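Reticulocyte-binding protein 2a (Plasmodium vivax, PDB 4Z8N) probably helps the malaria parasite recognise and invade red blood cells, this chain being its alpha-helical erythrocyte-binding domain. Local coordinates at residues Y22-Q27 with P58-I63; N65-C70 with N113-N118; P72-L77 with D109-C114. All blocks are in the same frame, centred on the assembly; numbering follows the deposited sequence.

Contact 1. Residues Y22-Q27 with P58-I63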
loop_
_atom_site.group_PDB
_atom_site.type_symbol
_atom_site.label_atom_id
_atom_site.label_comp_id
_atom_site.label_asym_id
_atom_site.label_seq_id
_atom_site.Cartn_x
_atom_site.Cartn_y
_atom_site.Cartn_z
ATOM N N TYR A 22 -3.239 2.383 -8.808
ATOM C CA TYR A 22 -3.774 1.162 -9.404
ATOM C C TYR A 22 -3.111 -0.074 -8.798
ATOM O O TYR A 22 -1.899 -0.084 -8.601
ATOM C CB TYR A 22 -3.564 1.201 -10.922
ATOM C CG TYR A 22 -4.173 0.051 -11.691
ATOM C CD1 TYR A 22 -3.489 -1.150 -11.847
ATOM C CD2 TYR A 22 -5.424 0.172 -12.284
ATOM C CE1 TYR A 22 -4.039 -2.199 -12.554
ATOM C CE2 TYR A 22 -5.980 -0.872 -12.996
ATOM C CZ TYR A 22 -5.284 -2.056 -13.127
ATOM O OH TYR A 22 -5.834 -3.098 -13.835
ATOM N N PRO A 23 -3.894 -1.125 -8.499
ATOM C CA PRO A 23 -5.336 -1.285 -8.717
ATOM C C PRO A 23 -6.213 -0.895 -7.522
ATOM O O PRO A 23 -7.333 -1.396 -7.419
ATOM C CB PRO A 23 -5.461 -2.780 -8.992
ATOM C CG PRO A 23 -4.430 -3.378 -8.089
ATOM C CD PRO A 23 -3.284 -2.382 -8.028
ATOM N N PHE A 24 -5.693 -0.050 -6.633
ATOM C CA PHE A 24 -6.472 0.590 -5.562
ATOM C C PHE A 24 -6.989 -0.353 -4.466
ATOM O O PHE A 24 -6.804 -0.081 -3.279
ATOM C CB PHE A 24 -7.647 1.364 -6.170
ATOM C CG PHE A 24 -7.255 2.237 -7.330
ATOM C CD1 PHE A 24 -6.501 3.382 -7.129
ATOM C CD2 PHE A 24 -7.629 1.906 -8.623
ATOM C CE1 PHE A 24 -6.132 4.183 -8.194
ATOM C CE2 PHE A 24 -7.263 2.701 -9.693
ATOM C CZ PHE A 24 -6.513 3.841 -9.479
ATOM N N TYR A 25 -7.645 -1.443 -4.849
ATOM C CA TYR A 25 -8.141 -2.419 -3.875
ATOM C C TYR A 25 -7.516 -3.782 -4.120
ATOM O O TYR A 25 -7.305 -4.174 -5.267
ATOM C CB TYR A 25 -9.667 -2.534 -3.935
ATOM C CG TYR A 25 -10.414 -1.364 -3.336
ATOM C CD1 TYR A 25 -10.516 -0.157 -4.015
ATOM C CD2 TYR A 25 -11.037 -1.477 -2.099
ATOM C CE1 TYR A 25 -11.204 0.911 -3.474
ATOM C CE2 TYR A 25 -11.730 -0.413 -1.548
ATOM C CZ TYR A 25 -11.809 0.778 -2.241
ATOM O OH TYR A 25 -12.496 1.839 -1.698
ATOM N N VAL A 26 -7.237 -4.513 -3.046
ATOM C CA VAL A 26 -6.550 -5.795 -3.169
ATOM C C VAL A 26 -7.436 -6.845 -3.849
ATOM O O VAL A 26 -6.929 -7.742 -4.519
ATOM C CB VAL A 26 -6.070 -6.315 -1.790
ATOM C CG1 VAL A 26 -7.253 -6.641 -0.884
ATOM C CG2 VAL A 26 -5.159 -7.524 -1.955
ATOM N N GLN A 27 -8.753 -6.718 -3.695
ATOM C CA GLN A 27 -9.697 -7.626 -4.348
ATOM C C GLN A 27 -9.534 -7.594 -5.867
ATOM O O GLN A 27 -9.669 -8.619 -6.537
ATOM C CB GLN A 27 -11.143 -7.272 -3.977
ATOM C CG GLN A 27 -11.500 -7.465 -2.503
ATOM C CD GLN A 27 -11.395 -6.179 -1.698
ATOM O OE1 GLN A 27 -10.397 -5.460 -1.775
ATOM N NE2 GLN A 27 -12.430 -5.884 -0.919
ATOM N N PRO A 58 -16.057 -2.381 -15.445
ATOM C CA PRO A 58 -16.767 -1.127 -15.164
ATOM C C PRO A 58 -16.520 -0.622 -13.743
ATOM O O PRO A 58 -16.498 0.588 -13.518
ATOM C CB PRO A 58 -18.240 -1.503 -15.354
ATOM C CG PRO A 58 -18.218 -2.696 -16.238
ATOM C CD PRO A 58 -16.993 -3.452 -15.833
ATOM N N LEU A 59 -16.339 -1.544 -12.802
ATOM C CA LEU A 59 -16.056 -1.177 -11.418
ATOM C C LEU A 59 -14.714 -0.460 -11.308
ATOM O O LEU A 59 -14.608 0.570 -10.642
ATOM C CB LEU A 59 -16.069 -2.412 -10.514
ATOM C CG LEU A 59 -15.672 -2.176 -9.052
ATOM C CD1 LEU A 59 -16.601 -1.172 -8.386
ATOM C CD2 LEU A 59 -15.652 -3.482 -8.280
ATOM N N MET A 60 -13.696 -1.009 -11.966
ATOM C CA MET A 60 -12.368 -0.402 -11.971
ATOM C C MET A 60 -12.408 0.993 -12.590
ATOM O O MET A 60 -11.738 1.913 -12.119
ATOM C CB MET A 60 -11.370 -1.284 -12.729
ATOM C CG MET A 60 -9.977 -0.684 -12.829
ATOM S SD MET A 60 -9.201 -0.469 -11.208
ATOM C CE MET A 60 -8.528 -2.103 -10.911
ATOM N N SER A 61 -13.202 1.142 -13.645
ATOM C CA SER A 61 -13.339 2.423 -14.324
ATOM C C SER A 61 -13.956 3.470 -13.402
ATOM O O SER A 61 -13.527 4.623 -13.384
ATOM C CB SER A 61 -14.179 2.269 -15.593
ATOM O OG SER A 61 -13.529 1.429 -16.532
ATOM N N SER A 62 -14.957 3.060 -12.630
ATOM C CA SER A 62 -15.623 3.960 -11.693
ATOM C C SER A 62 -14.678 4.392 -10.575
ATOM O O SER A 62 -14.685 5.551 -10.156
ATOM C CB SER A 62 -16.867 3.295 -11.103
ATOM O OG SER A 62 -17.816 3.005 -12.116
ATOM N N ILE A 63 -13.868 3.453 -10.095
ATOM C CA ILE A 63 -12.869 3.745 -9.076
ATOM C C ILE A 63 -11.808 4.691 -9.626
ATOM O O ILE A 63 -11.461 5.688 -8.996
ATOM C CB ILE A 63 -12.190 2.460 -8.564
ATOM C CG1 ILE A 63 -13.218 1.545 -7.898
ATOM C CG2 ILE A 63 -11.063 2.794 -7.592
ATOM C CD1 ILE A 63 -12.652 0.208 -7.467
#
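M60 sets its thioether against the rings of Y22 and F24, and the whole contact is apolar, with no hydrogen bond between 22-27 and 58-63. The methyl CE lies 3.5 Å from Y22 CE2, approaching that ring obliquely, and 3.7 Å from P23 CB. SD makes Met-aromatic contacts with both rings: it stands 5.0 Å from the F24 centroid and 87° off the ring normal, hence at the edge, whereas its approach to Y22 is oblique. M60 reaches them because CG is anti to the backbone N (chi1 177°) and the chain then bends at chi2 and chi3, crossing each aromatic side chain at about a right angle.

One turn on, I63 offers two branches. CG2 meets F24 CD2 at 3.7 Å, and CD1 touches Y25 CD1 at 4.1 Å, so a single isoleucine serves two successive rings. The rings are presented from a non-helical backbone: the peptide bond before P23 is cis, F24 has a positive phi of 68°, and P23 CB lies over one face of the Y22 ring, offset toward the rim.

This connection follows strand 17-19 and leads into helix 26-37. It packs against helix 42-69, while P23 also touches F265 of helix 246-297 and Y25 reaches M119 and M126 of helix 119-136.

Contact 2. Residues N65-C70 with N113-N118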
loop_
_atom_site.group_PDB
_atom_site.type_symbol
_atom_site.label_atom_id
_atom_site.label_comp_id
_atom_site.label_asym_id
_atom_site.label_seq_id
_atom_site.Cartn_x
_atom_site.Cartn_y
_atom_site.Cartn_z
ATOM N N ASN A 65 -11.970 6.750 -12.123
ATOM C CA ASN A 65 -12.536 8.076 -12.344
ATOM C C ASN A 65 -12.636 8.865 -11.045
ATOM O O ASN A 65 -12.382 10.070 -11.020
ATOM C CB ASN A 65 -13.917 7.975 -12.997
ATOM C CG ASN A 65 -13.853 7.430 -14.409
ATOM O OD1 ASN A 65 -12.843 7.574 -15.097
ATOM N ND2 ASN A 65 -14.935 6.797 -14.849
ATOM N N GLN A 66 -13.007 8.180 -9.968
ATOM C CA GLN A 66 -13.086 8.813 -8.659
ATOM C C GLN A 66 -11.711 9.304 -8.211
ATOM O O GLN A 66 -11.574 10.434 -7.740
ATOM C CB GLN A 66 -13.665 7.848 -7.624
ATOM C CG GLN A 66 -13.709 8.422 -6.217
ATOM C CD GLN A 66 -14.402 7.504 -5.232
ATOM O OE1 GLN A 66 -15.430 6.903 -5.544
ATOM N NE2 GLN A 66 -13.840 7.390 -4.034
ATOM N N ILE A 67 -10.698 8.454 -8.367
ATOM C CA ILE A 67 -9.329 8.813 -8.013
ATOM C C ILE A 67 -8.854 9.998 -8.851
ATOM O O ILE A 67 -8.145 10.875 -8.356
ATOM C CB ILE A 67 -8.359 7.628 -8.204
ATOM C CG1 ILE A 67 -8.803 6.431 -7.365
ATOM C CG2 ILE A 67 -6.942 8.025 -7.814
ATOM C CD1 ILE A 67 -8.723 6.670 -5.875
ATOM N N ASN A 68 -9.260 10.023 -10.117
ATOM C CA ASN A 68 -8.911 11.121 -11.011
ATOM C C ASN A 68 -9.527 12.444 -10.568
ATOM O O ASN A 68 -8.957 13.509 -10.800
ATOM C CB ASN A 68 -9.343 10.807 -12.446
ATOM C CG ASN A 68 -8.527 9.694 -13.069
ATOM O OD1 ASN A 68 -7.438 9.367 -12.593
ATOM N ND2 ASN A 68 -9.044 9.110 -14.145
ATOM N N SER A 69 -10.691 12.373 -9.932
ATOM C CA SER A 69 -11.374 13.572 -9.460
ATOM C C SER A 69 -10.728 14.113 -8.186
ATOM O O SER A 69 -11.011 15.236 -7.767
ATOM C CB SER A 69 -12.858 13.284 -9.211
ATOM O OG SER A 69 -13.025 12.365 -8.143
ATOM N N CYS A 70 -9.862 13.308 -7.577
ATOM C CA CYS A 70 -9.193 13.694 -6.340
ATOM C C CYS A 70 -7.854 14.370 -6.609
ATOM O O CYS A 70 -7.201 14.856 -5.685
ATOM C CB CYS A 70 -8.985 12.474 -5.441
ATOM S SG CYS A 70 -10.505 11.622 -4.990
ATOM N N ASN A 113 -10.638 11.462 2.386
ATOM C CA ASN A 113 -12.078 11.253 2.267
ATOM C C ASN A 113 -12.528 11.145 0.816
ATOM O O ASN A 113 -13.434 10.378 0.492
ATOM C CB ASN A 113 -12.841 12.376 2.968
ATOM C CG ASN A 113 -12.760 12.277 4.477
ATOM O OD1 ASN A 113 -12.590 11.190 5.030
ATOM N ND2 ASN A 113 -12.887 13.411 5.153
ATOM N N CYS A 114 -11.895 11.927 -0.052
ATOM C CA CYS A 114 -12.181 11.880 -1.480
ATOM C C CYS A 114 -11.781 10.517 -2.044
ATOM O O CYS A 114 -12.468 9.956 -2.897
ATOM C CB CYS A 114 -11.449 13.010 -2.209
ATOM S SG CYS A 114 -11.643 13.026 -4.006
ATOM N N VAL A 115 -10.668 9.989 -1.548
ATOM C CA VAL A 115 -10.161 8.692 -1.982
ATOM C C VAL A 115 -10.990 7.547 -1.400
ATOM O O VAL A 115 -11.340 6.598 -2.103
ATOM C CB VAL A 115 -8.680 8.517 -1.583
ATOM C CG1 VAL A 115 -8.219 7.083 -1.807
ATOM C CG2 VAL A 115 -7.807 9.492 -2.358
ATOM N N GLN A 116 -11.315 7.647 -0.115
ATOM C CA GLN A 116 -12.067 6.597 0.565
ATOM C C GLN A 116 -13.575 6.704 0.353
ATOM O O GLN A 116 -14.337 5.930 0.929
ATOM C CB GLN A 116 -11.767 6.611 2.065
ATOM C CG GLN A 116 -10.440 5.987 2.451
ATOM C CD GLN A 116 -10.254 5.931 3.953
ATOM O OE1 GLN A 116 -10.935 6.637 4.699
ATOM N NE2 GLN A 116 -9.339 5.083 4.409
ATOM N N ALA A 117 -14.009 7.666 -0.457
ATOM C CA ALA A 117 -15.432 7.818 -0.744
ATOM C C ALA A 117 -15.955 6.579 -1.468
ATOM O O ALA A 117 -15.244 5.982 -2.278
ATOM C CB ALA A 117 -15.682 9.069 -1.571
ATOM N N ASN A 118 -17.187 6.189 -1.144
ATOM C CA ASN A 118 -17.841 5.024 -1.748
ATOM C C ASN A 118 -17.111 3.706 -1.485
ATOM O O ASN A 118 -17.360 2.712 -2.167
ATOM C CB ASN A 118 -17.992 5.226 -3.257
ATOM C CG ASN A 118 -18.651 6.542 -3.605
ATOM O OD1 ASN A 118 -19.727 6.865 -3.097
ATOM N ND2 ASN A 118 -18.003 7.318 -4.467
#
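The backbones of 65-70 and 113-118 come close at two points, I67 with V115 and C70 with C114, where the CA atoms are 6.1 and 6.0 Å apart. At the second, C70 SG and C114 SG form a disulfide of 2.1 Å with chi3 -94°, near the right angle expected of a relaxed bridge. The two cysteines enter it differently: C114 has SG anti to its backbone N, while C70 has SG anti to its carbonyl carbon.

About one turn before C70, Q66 sends an extended side chain, CG anti to the backbone N, towards the end of helix 94-115. Its NE2 donates to A117 O at 2.7 Å, a nearly straight bond with the acceptor close to the glutamine amide plane, although the donor stands above the carbonyl plane of A117. The same nitrogen reaches C114 O at 3.1 Å by a more bent bond, with an N-H...O angle of 136°. At the other end of the amide, OE1 accepts from N118 ND2 at 2.8 Å; that donor lies above the Q66 carbonyl plane, and the two amide planes are 71° apart. Y122 OH also hydrogen-bonds to OE1, which supports the modelled orientation of the amide. Apolar contact is slight, I67 CD1 meeting V115 CG1 at 4.1 Å.

Q66 thus bridges the carbonyls where helix 94-115 gives way to the turn before helix 119-136. N118 holds the N-cap position there, but its side chain bonds to Q66 instead of capping. The disulfide joins the residue following helix 42-69 to the last turn of helix 94-115, a covalent cross-link within the Rh5 coiled-coil domain, near E120, which binds calcium in a structure of this protein, though none is bound to this chain here.

Contact 3. Residues P72-L77 with D109-C114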
loop_
_atom_site.group_PDB
_atom_site.type_symbol
_atom_site.label_atom_id
_atom_site.label_comp_id
_atom_site.label_asym_id
_atom_site.label_seq_id
_atom_site.Cartn_x
_atom_site.Cartn_y
_atom_site.Cartn_z
ATOM N N PRO A 72 -7.031 17.303 -8.170
ATOM C CA PRO A 72 -6.865 18.698 -7.739
ATOM C C PRO A 72 -6.638 18.817 -6.233
ATOM O O PRO A 72 -5.884 19.683 -5.785
ATOM C CB PRO A 72 -8.193 19.352 -8.139
ATOM C CG PRO A 72 -8.704 18.514 -9.248
ATOM C CD PRO A 72 -8.301 17.116 -8.899
ATOM N N LYS A 73 -7.282 17.945 -5.467
ATOM C CA LYS A 73 -7.079 17.905 -4.027
ATOM C C LYS A 73 -5.659 17.446 -3.689
ATOM O O LYS A 73 -5.032 17.963 -2.764
ATOM C CB LYS A 73 -8.106 16.985 -3.369
ATOM C CG LYS A 73 -8.014 16.961 -1.861
ATOM C CD LYS A 73 -8.275 18.338 -1.287
ATOM C CE LYS A 73 -7.217 18.714 -0.272
ATOM N NZ LYS A 73 -5.877 18.912 -0.888
ATOM N N LYS A 74 -5.158 16.476 -4.448
ATOM C CA LYS A 74 -3.804 15.970 -4.254
ATOM C C LYS A 74 -2.772 17.051 -4.550
ATOM O O LYS A 74 -1.776 17.184 -3.839
ATOM C CB LYS A 74 -3.554 14.752 -5.142
ATOM C CG LYS A 74 -2.164 14.154 -4.996
ATOM C CD LYS A 74 -1.989 12.940 -5.887
ATOM C CE LYS A 74 -2.089 13.302 -7.354
ATOM N NZ LYS A 74 -1.019 14.250 -7.765
ATOM N N ALA A 75 -3.025 17.824 -5.603
ATOM C CA ALA A 75 -2.128 18.898 -6.011
ATOM C C ALA A 75 -1.991 19.956 -4.921
ATOM O O ALA A 75 -0.879 20.347 -4.563
ATOM C CB ALA A 75 -2.620 19.532 -7.298
ATOM N N ALA A 76 -3.126 20.413 -4.398
ATOM C CA ALA A 76 -3.137 21.401 -3.326
ATOM C C ALA A 76 -2.380 20.884 -2.105
ATOM O O ALA A 76 -1.623 21.621 -1.472
ATOM C CB ALA A 76 -4.568 21.765 -2.950
ATOM N N LEU A 77 -2.583 19.609 -1.787
ATOM C CA LEU A 77 -1.898 18.974 -0.665
ATOM C C LEU A 77 -0.383 18.958 -0.865
ATOM O O LEU A 77 0.374 19.269 0.054
ATOM C CB LEU A 77 -2.418 17.549 -0.463
ATOM C CG LEU A 77 -1.727 16.682 0.591
ATOM C CD1 LEU A 77 -1.800 17.323 1.975
ATOM C CD2 LEU A 77 -2.340 15.292 0.610
ATOM N N ASP A 109 -6.769 15.334 5.255
ATOM C CA ASP A 109 -8.031 14.723 5.648
ATOM C C ASP A 109 -9.047 14.764 4.510
ATOM O O ASP A 109 -9.813 13.820 4.319
ATOM C CB ASP A 109 -8.599 15.416 6.887
ATOM C CG ASP A 109 -9.857 14.747 7.401
ATOM O OD1 ASP A 109 -9.874 13.501 7.489
ATOM O OD2 ASP A 109 -10.829 15.465 7.712
ATOM N N ALA A 110 -9.051 15.859 3.756
ATOM C CA ALA A 110 -9.992 16.018 2.651
ATOM C C ALA A 110 -9.662 15.075 1.496
ATOM O O ALA A 110 -10.561 14.517 0.868
ATOM C CB ALA A 110 -10.010 17.465 2.168
ATOM N N TYR A 111 -8.371 14.902 1.220
ATOM C CA TYR A 111 -7.935 13.999 0.160
ATOM C C TYR A 111 -8.252 12.552 0.519
ATOM O O TYR A 111 -8.724 11.789 -0.320
ATOM C CB TYR A 111 -6.435 14.163 -0.116
ATOM C CG TYR A 111 -5.916 13.275 -1.228
ATOM C CD1 TYR A 111 -6.377 13.422 -2.530
ATOM C CD2 TYR A 111 -4.962 12.298 -0.979
ATOM C CE1 TYR A 111 -5.911 12.618 -3.551
ATOM C CE2 TYR A 111 -4.484 11.484 -1.999
ATOM C CZ TYR A 111 -4.964 11.651 -3.283
ATOM O OH TYR A 111 -4.500 10.854 -4.306
ATOM N N LYS A 112 -7.991 12.185 1.772
ATOM C CA LYS A 112 -8.292 10.842 2.258
ATOM C C LYS A 112 -9.771 10.502 2.083
ATOM O O LYS A 112 -10.116 9.394 1.673
ATOM C CB LYS A 112 -7.896 10.702 3.730
ATOM C CG LYS A 112 -8.263 9.358 4.345
ATOM C CD LYS A 112 -7.849 9.285 5.805
ATOM C CE LYS A 112 -8.160 7.919 6.398
ATOM N NZ LYS A 112 -7.770 7.830 7.834
ATOM N N ASN A 113 -10.638 11.462 2.386
ATOM C CA ASN A 113 -12.078 11.253 2.267
ATOM C C ASN A 113 -12.528 11.145 0.816
ATOM O O ASN A 113 -13.434 10.378 0.492
ATOM C CB ASN A 113 -12.841 12.376 2.968
ATOM C CG ASN A 113 -12.760 12.277 4.477
ATOM O OD1 ASN A 113 -12.590 11.190 5.030
ATOM N ND2 ASN A 113 -12.887 13.411 5.153
ATOM N N CYS A 114 -11.895 11.927 -0.052
ATOM C CA CYS A 114 -12.181 11.880 -1.480
ATOM C C CYS A 114 -11.781 10.517 -2.044
ATOM O O CYS A 114 -12.468 9.956 -2.897
ATOM C CB CYS A 114 -11.449 13.010 -2.209
ATOM S SG CYS A 114 -11.643 13.026 -4.006
#
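Y111 meets K73, K74 and L77 in a contact made by van der Waals packing, with no hydrogen bond from 72-77 to 109-114. The two helical segments run nearly antiparallel, at 157°, with their axes 9.3 Å apart at closest approach. K73 and Y111 form the tightest backbone pair, their CA atoms separated by 5.8 Å.

Aliphatic contacts on the tyrosine come first. K74 lies alongside Y111, pointing the same way: its CB is 3.6 Å from CE1 of the ring, and farther out its CD is 3.6 Å from Y111 OH. The backbone of K74 approaches too, its CA sitting over one face of the ring. K73 comes instead to the ring edge, where its CG lies near the ring plane and only 3.6 Å from Y111 CA. L77 adds a looser, oblique contact, CD2 to Y111 CD2 at 4.3 Å. The ring reaches this place because its CG is anti to the backbone N (chi1 -179°), directing it across towards helix 71-85.

A second kind of contact is alkyl on methyl. The K73 chain bends at chi2, chi3 and chi4, folding back so that CE rests 3.9 Å from A110 CB.

The K74 charge has its partner outside the two segments: NZ forms a salt bridge with E78, while L5 touches both K74 and Y111. C114 is also held by its disulfide to C70. Both lysines use their methylene groups as apolar surface around a buried tyrosine, and between these two segments the contact rests on that packing, with no salt bridge across it.

How the contacts relate
The three contacts follow one another, contact 2 touching both of the others. Contacts 1 and 2 both use helix 42-69, have centres 11 Å apart and touch where F24 CE1 meets I67 CG1 at 3.6 Å. Contacts 2 and 3 are closer, centres 9 Å apart; they share N113 and C114 on helix 94-115, and C70 O packs 3.4 Å from Y111 CE1. Contacts 1 and 3 do not touch: their centres are 19 Å apart and their nearest atoms about 8 Å. Side chains of N118 and Y25 lie about 7 and 8 Å from that of E120, a calcium ligand in a structure of this protein but without the ion in this chain; contact 3 lies apart.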